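Local coordinates for protein probable adenylyl-sulfate kinase (Aeropyrum pernix, PDB 2YVU) that probably transfers a phosphate from ATP to the 3' position of adenosine 5'-phosphosulfate, giving 3'-phosphoadenylyl sulfate, the activated sulfate of sulfur metabolism, at residues Gln98-Val103 with Phe114-Val119; Ala30-Asp35 with Asn168-Asn173. All coordinates share one frame; numbering follows the deposited sequence.

Interaction 1 of 2, residues Gln98-Val103 with Phe114-Val119; sequences QARNMV and FLEIYV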
loop_
_atom_site.group_PDB
_atom_site.type_symbol
_atom_site.label_atom_id
_atom_site.label_comp_id
_atom_site.label_asym_id
_atom_site.label_seq_id
_atom_site.Cartn_x
_atom_site.Cartn_y
_atom_site.Cartn_z
ATOM N N GLN A 98 -10.334 -19.262 0.597
ATOM C CA GLN A 98 -9.272 -19.270 -0.392
ATOM C C GLN A 98 -8.644 -17.899 -0.508
ATOM O O GLN A 98 -7.416 -17.761 -0.533
ATOM C CB GLN A 98 -9.833 -19.705 -1.752
ATOM C CG GLN A 98 -8.831 -19.668 -2.927
ATOM C CD GLN A 98 -8.620 -18.262 -3.512
ATOM O OE1 GLN A 98 -9.574 -17.501 -3.707
ATOM N NE2 GLN A 98 -7.364 -17.926 -3.810
ATOM N N ALA A 99 -9.494 -16.880 -0.578
ATOM C CA ALA A 99 -9.024 -15.508 -0.693
ATOM C C ALA A 99 -8.187 -15.137 0.525
ATOM O O ALA A 99 -7.114 -14.562 0.395
ATOM C CB ALA A 99 -10.222 -14.564 -0.836
ATOM N N ARG A 100 -8.678 -15.478 1.709
ATOM C CA ARG A 100 -7.953 -15.187 2.935
ATOM C C ARG A 100 -6.659 -16.015 3.042
ATOM O O ARG A 100 -5.676 -15.556 3.618
ATOM C CB ARG A 100 -8.852 -15.434 4.160
ATOM C CG ARG A 100 -10.061 -14.486 4.228
ATOM C CD ARG A 100 -10.662 -14.417 5.634
ATOM N NE ARG A 100 -10.991 -15.743 6.146
ATOM C CZ ARG A 100 -12.104 -16.413 5.868
ATOM N NH1 ARG A 100 -13.039 -15.883 5.073
ATOM N NH2 ARG A 100 -12.274 -17.630 6.370
ATOM N N ASN A 101 -6.650 -17.223 2.480
ATOM C CA ASN A 101 -5.446 -18.061 2.511
ATOM C C ASN A 101 -4.366 -17.455 1.614
ATOM O O ASN A 101 -3.180 -17.511 1.919
ATOM C CB ASN A 101 -5.778 -19.489 2.057
ATOM C CG ASN A 101 -6.684 -20.210 3.043
ATOM O OD1 ASN A 101 -7.117 -21.337 2.790
ATOM N ND2 ASN A 101 -6.976 -19.559 4.181
ATOM N N MET A 102 -4.797 -16.881 0.503
ATOM C CA MET A 102 -3.899 -16.213 -0.434
ATOM C C MET A 102 -3.283 -14.970 0.255
ATOM O O MET A 102 -2.100 -14.669 0.091
ATOM C CB MET A 102 -4.701 -15.821 -1.677
ATOM C CG MET A 102 -3.947 -15.016 -2.699
ATOM S SD MET A 102 -3.986 -13.260 -2.321
ATOM C CE MET A 102 -5.638 -12.800 -2.932
ATOM N N VAL A 103 -4.082 -14.257 1.046
ATOM C CA VAL A 103 -3.570 -13.086 1.761
ATOM C C VAL A 103 -2.534 -13.564 2.786
ATOM O O VAL A 103 -1.427 -13.033 2.849
ATOM C CB VAL A 103 -4.691 -12.336 2.491
ATOM C CG1 VAL A 103 -4.091 -11.282 3.417
ATOM C CG2 VAL A 103 -5.613 -11.673 1.472
ATOM N N PHE A 114 0.889 -13.813 10.804
ATOM C CA PHE A 114 -0.412 -13.414 10.279
ATOM C C PHE A 114 -1.482 -13.984 11.198
ATOM O O PHE A 114 -1.709 -15.195 11.224
ATOM C CB PHE A 114 -0.582 -13.934 8.845
ATOM C CG PHE A 114 -1.883 -13.519 8.187
ATOM C CD1 PHE A 114 -3.013 -14.339 8.254
ATOM C CD2 PHE A 114 -1.967 -12.326 7.475
ATOM C CE1 PHE A 114 -4.200 -13.979 7.613
ATOM C CE2 PHE A 114 -3.153 -11.948 6.826
ATOM C CZ PHE A 114 -4.272 -12.775 6.892
ATOM N N LEU A 115 -2.135 -13.108 11.953
ATOM C CA LEU A 115 -3.166 -13.543 12.892
ATOM C C LEU A 115 -4.573 -13.374 12.337
ATOM O O LEU A 115 -5.090 -12.259 12.247
ATOM C CB LEU A 115 -3.052 -12.761 14.209
ATOM C CG LEU A 115 -1.670 -12.795 14.858
ATOM C CD1 LEU A 115 -1.612 -11.880 16.074
ATOM C CD2 LEU A 115 -1.360 -14.219 15.228
ATOM N N GLU A 116 -5.195 -14.485 11.971
ATOM C CA GLU A 116 -6.546 -14.460 11.436
ATOM C C GLU A 116 -7.523 -14.490 12.612
ATOM O O GLU A 116 -7.641 -15.488 13.331
ATOM C CB GLU A 116 -6.751 -15.652 10.512
ATOM C CG GLU A 116 -8.107 -15.721 9.844
ATOM C CD GLU A 116 -8.101 -16.694 8.671
ATOM O OE1 GLU A 116 -7.221 -17.569 8.631
ATOM O OE2 GLU A 116 -8.969 -16.588 7.789
ATOM N N ILE A 117 -8.202 -13.370 12.804
ATOM C CA ILE A 117 -9.143 -13.193 13.903
ATOM C C ILE A 117 -10.583 -13.267 13.421
ATOM O O ILE A 117 -11.048 -12.412 12.648
ATOM C CB ILE A 117 -8.934 -11.810 14.558
ATOM C CG1 ILE A 117 -7.442 -11.610 14.844
ATOM C CG2 ILE A 117 -9.879 -11.642 15.772
ATOM C CD1 ILE A 117 -6.808 -12.651 15.805
ATOM N N TYR A 118 -11.304 -14.272 13.896
ATOM C CA TYR A 118 -12.695 -14.419 13.498
ATOM C C TYR A 118 -13.631 -13.651 14.427
ATOM O O TYR A 118 -13.795 -14.003 15.601
ATOM C CB TYR A 118 -13.073 -15.910 13.444
ATOM C CG TYR A 118 -14.523 -16.195 13.073
ATOM C CD1 TYR A 118 -15.224 -15.374 12.190
ATOM C CD2 TYR A 118 -15.172 -17.323 13.562
ATOM C CE1 TYR A 118 -16.547 -15.672 11.798
ATOM C CE2 TYR A 118 -16.488 -17.631 13.177
ATOM C CZ TYR A 118 -17.166 -16.800 12.297
ATOM O OH TYR A 118 -18.472 -17.098 11.937
ATOM N N VAL A 119 -14.229 -12.591 13.884
ATOM C CA VAL A 119 -15.188 -11.752 14.588
ATOM C C VAL A 119 -16.530 -12.415 14.257
ATOM O O VAL A 119 -17.089 -12.246 13.171
ATOM C CB VAL A 119 -15.119 -10.304 14.067
ATOM C CG1 VAL A 119 -16.079 -9.402 14.856
ATOM C CG2 VAL A 119 -13.680 -9.800 14.184
HETATM O O HOH W 1 -9.279 -18.686 6.130
HETATM O O HOH W 2 -5.988 -18.140 6.193
#
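In the P-loop kinase fold of this enzyme, helix 97-109 packs on the parallel sheet, and Arg100 of that helix meets Glu116 of strand 114-120 in a buried salt bridge while Val103 rests on Phe114. Arg100 NE donates to Glu116 OE2 at 2.7 Å with an N-H...O angle of 166°, a nearly straight bond. The carboxylate oxygen lies in the guanidinium plane, at its NE edge, and is met nearly end-on along its C-O bond; the two flat groups are turned 65° apart, and OE2 is the oxygen that reaches Arg100. Glu116 reaches it with CG anti to the backbone N (chi1 -178°) and an extended chain beyond. A water also donates to OE2, at 2.7 Å from it, and a second donates to Glu116 OE1 at 2.8 Å; each is also weakly bonded by Asn101 ND2. Arg104 adds a salt bridge to OE1, so each carboxylate oxygen has one charged partner and one water. The other two guanidinium nitrogens of Arg100 bond to the backbone oxygens of Ser94 and Glu154, and Ser94 is the phosphoserine position inferred by similarity. With an alanine in place of Arg100, Glu116 OE2 would probably lose its charged mate, and the backbone oxygens of Ser94 and Glu154 these donors. One turn along the helix the contact becomes apolar: Val103 CG1 approaches Phe114 CE2 at 3.6 Å and CZ at 3.8 Å, the two side chains crossing at about a right angle. Around this pair, Trp17 of the adjoining strand 14-19 touches Val103 and meets the Phe114 ring. Helix 97-109 thus lies against strands 14-19 and 114-120 with helix 64-82 packed alongside, touching Ala99, Met102 and Val103.

Interaction 2 of 2, residues Ala30-Asp35 with Asn168-Asn173; sequences ATRLAD and NTIEHN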
loop_
_atom_site.group_PDB
_atom_site.type_symbol
_atom_site.label_atom_id
_atom_site.label_comp_id
_atom_site.label_asym_id
_atom_site.label_seq_id
_atom_site.Cartn_x
_atom_site.Cartn_y
_atom_site.Cartn_z
ATOM N N ALA A 30 -10.971 -3.140 15.504
ATOM C CA ALA A 30 -9.682 -2.718 14.931
ATOM C C ALA A 30 -9.215 -1.352 15.473
ATOM O O ALA A 30 -8.074 -1.179 15.876
ATOM C CB ALA A 30 -9.799 -2.631 13.419
ATOM N N THR A 31 -10.116 -0.389 15.478
ATOM C CA THR A 31 -9.785 0.959 15.926
ATOM C C THR A 31 -9.462 1.078 17.413
ATOM O O THR A 31 -8.574 1.831 17.809
ATOM C CB THR A 31 -10.937 1.925 15.562
ATOM O OG1 THR A 31 -11.078 1.962 14.133
ATOM C CG2 THR A 31 -10.632 3.322 16.061
ATOM N N ARG A 32 -10.203 0.354 18.238
ATOM C CA ARG A 32 -9.964 0.381 19.667
ATOM C C ARG A 32 -8.651 -0.319 19.955
ATOM O O ARG A 32 -7.862 0.149 20.786
ATOM C CB ARG A 32 -11.148 -0.256 20.395
ATOM C CG ARG A 32 -12.402 0.609 20.206
ATOM C CD ARG A 32 -13.697 -0.015 20.681
ATOM N NE ARG A 32 -13.729 -0.268 22.115
ATOM C CZ ARG A 32 -14.707 0.143 22.922
ATOM N NH1 ARG A 32 -15.729 0.836 22.437
ATOM N NH2 ARG A 32 -14.675 -0.167 24.210
ATOM N N LEU A 33 -8.380 -1.414 19.249
ATOM C CA LEU A 33 -7.113 -2.085 19.463
ATOM C C LEU A 33 -5.983 -1.155 19.026
ATOM O O LEU A 33 -4.966 -1.022 19.702
ATOM C CB LEU A 33 -7.033 -3.394 18.676
ATOM C CG LEU A 33 -5.636 -4.034 18.726
ATOM C CD1 LEU A 33 -5.313 -4.499 20.121
ATOM C CD2 LEU A 33 -5.568 -5.212 17.753
ATOM N N ALA A 34 -6.172 -0.501 17.889
ATOM C CA ALA A 34 -5.152 0.396 17.367
ATOM C C ALA A 34 -4.875 1.533 18.351
ATOM O O ALA A 34 -3.720 1.910 18.579
ATOM C CB ALA A 34 -5.602 0.951 16.016
ATOM N N ASP A 35 -5.932 2.082 18.936
ATOM C CA ASP A 35 -5.754 3.169 19.900
ATOM C C ASP A 35 -4.876 2.700 21.072
ATOM O O ASP A 35 -3.977 3.416 21.507
ATOM C CB ASP A 35 -7.113 3.638 20.423
ATOM C CG ASP A 35 -7.028 4.968 21.142
ATOM O OD1 ASP A 35 -6.457 5.908 20.552
ATOM O OD2 ASP A 35 -7.527 5.082 22.288
ATOM N N ASN A 168 -19.995 -11.748 24.218
ATOM C CA ASN A 168 -19.165 -10.784 24.938
ATOM C C ASN A 168 -19.252 -9.353 24.476
ATOM O O ASN A 168 -19.634 -9.080 23.336
ATOM C CB ASN A 168 -17.697 -11.224 24.890
ATOM C CG ASN A 168 -17.461 -12.519 25.628
ATOM O OD1 ASN A 168 -17.307 -13.577 25.021
ATOM N ND2 ASN A 168 -17.441 -12.445 26.947
ATOM N N THR A 169 -18.865 -8.447 25.369
ATOM C CA THR A 169 -18.877 -7.023 25.078
ATOM C C THR A 169 -17.652 -6.662 24.222
ATOM O O THR A 169 -16.725 -7.462 24.077
ATOM C CB THR A 169 -18.793 -6.193 26.365
ATOM O OG1 THR A 169 -17.564 -6.492 27.025
ATOM C CG2 THR A 169 -19.960 -6.527 27.308
ATOM N N ILE A 170 -17.655 -5.454 23.671
ATOM C CA ILE A 170 -16.535 -5.001 22.859
ATOM C C ILE A 170 -15.293 -4.880 23.735
ATOM O O ILE A 170 -14.200 -5.165 23.268
ATOM C CB ILE A 170 -16.798 -3.614 22.236
ATOM C CG1 ILE A 170 -18.119 -3.620 21.476
ATOM C CG2 ILE A 170 -15.668 -3.237 21.276
ATOM C CD1 ILE A 170 -18.159 -4.573 20.309
ATOM N N GLU A 171 -15.470 -4.450 24.988
ATOM C CA GLU A 171 -14.361 -4.273 25.930
ATOM C C GLU A 171 -13.667 -5.594 26.200
ATOM O O GLU A 171 -12.442 -5.683 26.223
ATOM C CB GLU A 171 -14.851 -3.703 27.271
ATOM C CG GLU A 171 -15.287 -2.237 27.249
ATOM C CD GLU A 171 -16.646 -2.031 26.605
ATOM O OE1 GLU A 171 -17.465 -2.976 26.621
ATOM O OE2 GLU A 171 -16.907 -0.921 26.098
ATOM N N HIS A 172 -14.471 -6.620 26.426
ATOM C CA HIS A 172 -13.928 -7.926 26.672
ATOM C C HIS A 172 -13.164 -8.378 25.435
ATOM O O HIS A 172 -12.036 -8.863 25.538
ATOM C CB HIS A 172 -15.058 -8.914 26.983
ATOM C CG HIS A 172 -14.602 -10.338 27.068
ATOM N ND1 HIS A 172 -14.341 -11.106 25.952
ATOM C CD2 HIS A 172 -14.323 -11.121 28.135
ATOM C CE1 HIS A 172 -13.922 -12.301 26.327
ATOM N NE2 HIS A 172 -13.901 -12.335 27.646
ATOM N N ASN A 173 -13.758 -8.197 24.258
ATOM C CA ASN A 173 -13.090 -8.650 23.039
ATOM C C ASN A 173 -11.841 -7.901 22.637
ATOM O O ASN A 173 -10.860 -8.511 22.177
ATOM C CB ASN A 173 -14.079 -8.679 21.864
ATOM C CG ASN A 173 -15.044 -9.832 21.964
ATOM O OD1 ASN A 173 -14.737 -10.850 22.595
ATOM N ND2 ASN A 173 -16.210 -9.699 21.335
#
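Arg32 has the CG2 methyl of Ile170 against one face of its guanidinium, 3.6 Å from the plane and displaced toward the rim of the group. Between these two side chains the nearest atoms are Arg32 NE and Ile170 CG2, at 3.6 Å, with Arg32 CD following at 3.8 Å from the same methyl, so the aliphatic part of the arginine shares the overlap. Ile170 offers this branch because CG2 is anti to its backbone N, while CG1 leads away from helix 26-39; the two side chains cross at about a right angle. The other contact is ionic. Arg32 NH2 lies 3.0 Å from Glu171 OE2, but the N-H...O angle of 134° makes the hydrogen bond weak, and the oxygen stands obliquely to the guanidinium. The planes of the two groups are 75° apart, against the side-by-side pairing of a two-bonded bridge. The CB of Glu171 points away from Arg32, and a bend at chi2 (76°) brings the carboxylate back toward it. Thr169 is the N-cap of helix 170-184: its OG1 accepts from His172 N at 3.2 Å, capping the first turn, from which Ile170 and Glu171 reach Arg32. Val174, a turn further on, also touches Arg32, while Leu33 packs on Leu177, Tyr178 and Val181 of the same helix. A methyl on one face of the guanidinium and one bent ionic bond at a surface site imply a modest electrostatic tie, probably weakened by solvent, between the helix after the P-loop and the C-terminal helix.

Interactions 1 and 2 join different pairs of fold elements, one through strand 114-120 and the other through two helices packed together; their centres are 19 Å apart and their nearest atoms about 6 Å, without touching. Helix 170-184 connects them indirectly: its Leu177 packs on both Ile117 of interaction 1's strand and Leu33 of interaction 2's helix. Each lies near the probable active site: the Arg100 side chain is about 4 Å from that of Ser94, the phosphoserine position inferred by similarity, and about 7 Å from that of Gly20 of the ATP site, also inferred, whereas the side chain of Ile170 is about 6 Å from that of Gly25, near the P-loop without touching it.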